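Local coordinates for protein transcriptional regulator I2 (Pseudomonas fluorescens A506, PDB 4MO7) that acts as a superantigen associated with Crohn's disease and, as a member of the TetR family, probably also binds DNA as a transcriptional regulator, at residues 130-135 / 141-146; 160-165 / 169-174. All coordinates share one frame; numbering follows the deposited sequence.

Contact 1: residues 130-135 / 141-146; sequences YEWRSL and AHVLAL
W132 pushes the far end of its indole against V143 and L144, joining the turn before helix 137-163 to the early part of that helix in the TetR-like C-terminal domain. CG of W132 stands anti to the backbone N (chi1 -176°), which carries the six-membered ring out to the helix. V143 meets this ring at its edge, close to the ring plane, with CG1 lying 3.6 Å from CZ3 of W132; the two side chains run past each other in opposite directions. L144, one residue on, crosses the tryptophan at about a right angle and brings CD2 to 4.0 Å from CH2 of W132 on an oblique approach. This interface is wholly apolar. V143 also packs on I85 of helix 73-97. The turn itself, a short 3-10 segment over 132-134, is tied by S134 N to E131 O at 2.8 Å and by the hydroxyl of S134 to the E131 carboxylate, whose OE2 accepts a hydrogen bond from the backbone N of F47. The valine is shared between the indole and the leucine that follows the 3-10 segment: its other methyl, CG2 of V143, lies 3.9 Å from CD2 of L135.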
# COMPACT_ATOMS: atom_id res chain seq x y z
N TYR A 130 -4.97 -12.98 -3.68
CA TYR A 130 -6.36 -12.81 -4.07
C TYR A 130 -7.38 -13.73 -3.48
O TYR A 130 -8.57 -13.38 -3.51
CB TYR A 130 -6.50 -12.81 -5.60
CG TYR A 130 -5.79 -11.63 -6.21
CD1 TYR A 130 -6.18 -10.33 -5.91
CD2 TYR A 130 -4.70 -11.81 -7.05
CE1 TYR A 130 -5.52 -9.24 -6.44
CE2 TYR A 130 -4.04 -10.72 -7.59
CZ TYR A 130 -4.45 -9.45 -7.28
OH TYR A 130 -3.78 -8.38 -7.83
N GLU A 131 -6.95 -14.87 -2.92
CA GLU A 131 -7.90 -15.84 -2.38
C GLU A 131 -7.88 -15.86 -0.86
O GLU A 131 -8.52 -16.71 -0.22
CB GLU A 131 -7.66 -17.25 -2.92
CG GLU A 131 -7.79 -17.40 -4.43
CD GLU A 131 -9.22 -17.20 -4.90
OE1 GLU A 131 -10.17 -17.09 -4.08
OE2 GLU A 131 -9.40 -17.11 -6.12
N TRP A 132 -7.21 -14.87 -0.29
CA TRP A 132 -7.10 -14.77 1.15
C TRP A 132 -8.46 -14.87 1.86
O TRP A 132 -8.62 -15.62 2.85
CB TRP A 132 -6.39 -13.45 1.49
CG TRP A 132 -6.15 -13.33 2.96
CD1 TRP A 132 -6.82 -12.53 3.85
CD2 TRP A 132 -5.20 -14.08 3.72
NE1 TRP A 132 -6.32 -12.73 5.11
CE2 TRP A 132 -5.35 -13.70 5.06
CE3 TRP A 132 -4.23 -15.02 3.38
CZ2 TRP A 132 -4.54 -14.20 6.08
CZ3 TRP A 132 -3.45 -15.56 4.41
CH2 TRP A 132 -3.62 -15.14 5.75
N ARG A 133 -9.45 -14.17 1.32
CA ARG A 133 -10.75 -14.11 1.96
C ARG A 133 -11.52 -15.42 1.80
O ARG A 133 -12.51 -15.62 2.49
CB ARG A 133 -11.56 -12.92 1.41
CG ARG A 133 -11.05 -11.53 1.87
CD ARG A 133 -11.91 -10.40 1.32
NE ARG A 133 -13.30 -10.47 1.77
CZ ARG A 133 -14.32 -9.81 1.20
NH1 ARG A 133 -14.11 -9.04 0.14
NH2 ARG A 133 -15.54 -9.94 1.69
N SER A 134 -11.09 -16.31 0.90
CA SER A 134 -11.70 -17.65 0.80
C SER A 134 -11.26 -18.66 1.88
O SER A 134 -11.87 -19.71 2.05
CB SER A 134 -11.43 -18.24 -0.61
OG SER A 134 -12.01 -17.47 -1.63
N LEU A 135 -10.20 -18.34 2.62
CA LEU A 135 -9.61 -19.27 3.56
C LEU A 135 -10.28 -19.15 4.91
O LEU A 135 -10.61 -18.03 5.34
CB LEU A 135 -8.10 -18.95 3.69
CG LEU A 135 -7.17 -19.99 4.30
CD1 LEU A 135 -7.29 -21.34 3.59
CD2 LEU A 135 -5.78 -19.54 4.21
N ALA A 141 -4.97 -18.84 10.35
CA ALA A 141 -4.09 -18.72 11.54
C ALA A 141 -2.82 -19.48 11.26
O ALA A 141 -1.74 -19.06 11.67
CB ALA A 141 -4.78 -19.25 12.75
N HIS A 142 -2.94 -20.62 10.56
CA HIS A 142 -1.76 -21.37 10.13
C HIS A 142 -0.89 -20.56 9.17
O HIS A 142 0.32 -20.52 9.34
CB HIS A 142 -2.13 -22.69 9.47
CG HIS A 142 -2.57 -23.73 10.44
ND1 HIS A 142 -1.68 -24.41 11.24
CD2 HIS A 142 -3.81 -24.18 10.79
CE1 HIS A 142 -2.34 -25.25 12.02
NE2 HIS A 142 -3.63 -25.12 11.77
N VAL A 143 -1.51 -19.89 8.20
CA VAL A 143 -0.70 -19.14 7.23
C VAL A 143 -0.07 -17.95 7.96
O VAL A 143 1.09 -17.60 7.71
CB VAL A 143 -1.51 -18.64 6.05
CG1 VAL A 143 -0.66 -17.75 5.20
CG2 VAL A 143 -2.03 -19.86 5.26
N LEU A 144 -0.80 -17.34 8.88
CA LEU A 144 -0.23 -16.22 9.63
C LEU A 144 0.92 -16.60 10.56
O LEU A 144 1.83 -15.80 10.77
CB LEU A 144 -1.33 -15.44 10.39
CG LEU A 144 -2.32 -14.63 9.53
CD1 LEU A 144 -3.50 -14.08 10.40
CD2 LEU A 144 -1.65 -13.49 8.76
N ALA A 145 0.88 -17.79 11.14
CA ALA A 145 2.04 -18.32 11.83
C ALA A 145 3.30 -18.38 10.98
O ALA A 145 4.39 -18.07 11.50
CB ALA A 145 1.75 -19.68 12.41
N LEU A 146 3.19 -18.78 9.71
CA LEU A 146 4.35 -18.77 8.81
C LEU A 146 4.80 -17.34 8.52
O LEU A 146 6.01 -17.08 8.39
CB LEU A 146 4.03 -19.44 7.48
CG LEU A 146 3.69 -20.92 7.69
CD1 LEU A 146 3.46 -21.58 6.35
CD2 LEU A 146 4.85 -21.62 8.38

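Contact 2: residues 160-165 / 169-174; sequences EAKAAG and GDVFIT
K162 lays the start of its side chain over V171, its CB 3.6 Å from CG2 of the valine and its CG only slightly farther away. The lysine leaves the helix with CG anti to the backbone N and then bends at chi2 (68°), so the aliphatic part passes obliquely across the valine methyl while the ammonium group travels on to the backbone of G169. There NZ of K162 donates to O of G169 at 2.8 Å, coming from above the carbonyl plane and 47° out of it. A weak second bond from the same NZ reaches O of I167, so the lysine links the end of one helix to the turn leading into the next. The two helix ends carry classic caps. G165, with positive phi, closes helix 137-163 in a Schellman motif, and D170 is the N-cap of helix 171-183: OD1 of D170 accepts from I173 N at 3.0 Å through its anti lone pair, and more weakly from F172 N. The backbone O of D170 takes two donors, N and OG1 of T174. This is the short connection between helices 137-163 and 171-183 of the TetR-like C-terminal domain. Around it, A161 packs on V102 and V106 of helix 102-110, V171 on L158 of helix 137-163, and I173 on W188 of the second subunit, whose E203 accepts from D170 N.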
# COMPACT_ATOMS: atom_id res chain seq x y z
N GLU A 160 20.33 -6.61 13.47
CA GLU A 160 21.80 -6.59 13.22
C GLU A 160 22.27 -5.25 12.65
O GLU A 160 23.31 -4.69 13.07
CB GLU A 160 22.20 -7.66 12.20
CG GLU A 160 22.04 -9.05 12.66
CD GLU A 160 22.14 -10.07 11.49
OE1 GLU A 160 21.75 -11.22 11.70
OE2 GLU A 160 22.60 -9.73 10.35
N ALA A 161 21.53 -4.75 11.67
CA ALA A 161 21.85 -3.45 11.04
C ALA A 161 21.84 -2.32 12.04
O ALA A 161 22.74 -1.48 11.98
CB ALA A 161 20.91 -3.11 9.87
N LYS A 162 20.83 -2.31 12.91
CA LYS A 162 20.68 -1.29 13.93
C LYS A 162 21.89 -1.39 14.88
O LYS A 162 22.48 -0.38 15.24
CB LYS A 162 19.40 -1.58 14.73
CG LYS A 162 19.14 -0.66 15.93
CD LYS A 162 18.81 0.75 15.48
CE LYS A 162 18.21 1.64 16.62
NZ LYS A 162 18.05 3.01 16.04
N ALA A 163 22.21 -2.61 15.33
CA ALA A 163 23.37 -2.80 16.21
C ALA A 163 24.69 -2.32 15.60
O ALA A 163 25.52 -1.77 16.33
CB ALA A 163 23.48 -4.28 16.69
N ALA A 164 24.92 -2.55 14.30
CA ALA A 164 26.14 -2.07 13.60
C ALA A 164 26.13 -0.57 13.25
O ALA A 164 27.12 -0.05 12.73
CB ALA A 164 26.39 -2.89 12.32
N GLY A 165 25.01 0.12 13.49
CA GLY A 165 24.93 1.56 13.25
C GLY A 165 24.40 2.02 11.90
O GLY A 165 24.59 3.19 11.52
N GLY A 169 16.39 4.72 12.90
CA GLY A 169 15.13 4.66 13.64
C GLY A 169 14.82 3.35 14.36
O GLY A 169 15.69 2.49 14.54
N ASP A 170 13.57 3.21 14.79
CA ASP A 170 13.13 2.00 15.49
C ASP A 170 13.02 0.82 14.52
O ASP A 170 12.57 0.96 13.34
CB ASP A 170 11.78 2.32 16.12
CG ASP A 170 11.20 1.16 16.83
OD1 ASP A 170 10.52 0.33 16.19
OD2 ASP A 170 11.44 1.09 18.05
N VAL A 171 13.53 -0.35 14.95
CA VAL A 171 13.64 -1.47 14.02
C VAL A 171 12.27 -1.93 13.56
O VAL A 171 12.09 -2.26 12.38
CB VAL A 171 14.37 -2.64 14.67
CG1 VAL A 171 14.19 -3.88 13.80
CG2 VAL A 171 15.86 -2.33 14.80
N PHE A 172 11.28 -1.99 14.47
CA PHE A 172 10.00 -2.52 14.09
C PHE A 172 9.32 -1.56 13.17
O PHE A 172 8.65 -1.99 12.22
CB PHE A 172 9.11 -2.67 15.31
CG PHE A 172 9.72 -3.57 16.36
CD1 PHE A 172 9.59 -4.93 16.23
CD2 PHE A 172 10.45 -3.03 17.42
CE1 PHE A 172 10.15 -5.80 17.17
CE2 PHE A 172 11.03 -3.89 18.38
CZ PHE A 172 10.90 -5.26 18.22
N ILE A 173 9.47 -0.26 13.43
CA ILE A 173 8.77 0.76 12.63
C ILE A 173 9.48 0.84 11.26
O ILE A 173 8.81 0.97 10.22
CB ILE A 173 8.70 2.15 13.32
CG1 ILE A 173 7.84 2.05 14.63
CG2 ILE A 173 8.11 3.22 12.33
CD1 ILE A 173 6.73 1.06 14.61
N THR A 174 10.80 0.70 11.26
CA THR A 174 11.55 0.67 10.00
C THR A 174 10.99 -0.46 9.14
O THR A 174 10.76 -0.31 7.92
CB THR A 174 13.04 0.47 10.22
OG1 THR A 174 13.55 1.62 10.90
CG2 THR A 174 13.78 0.35 8.89

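How the contacts relate
Helix 137-163 is the common element: contact 1 uses its early turns and contact 2 its last ones, with the centres 29 Å apart and the nearest atoms about 14 Å apart, so the two do not touch. They follow in series along the chain, both within the TetR-like C-terminal domain. The centre of contact 1 lies about 12 Å from the centre of the chain, against helix 73-97; that of contact 2 is farther out, at about 23 Å, where the second subunit comes in. Contact 1 is purely apolar, whereas contact 2 adds a polar bond.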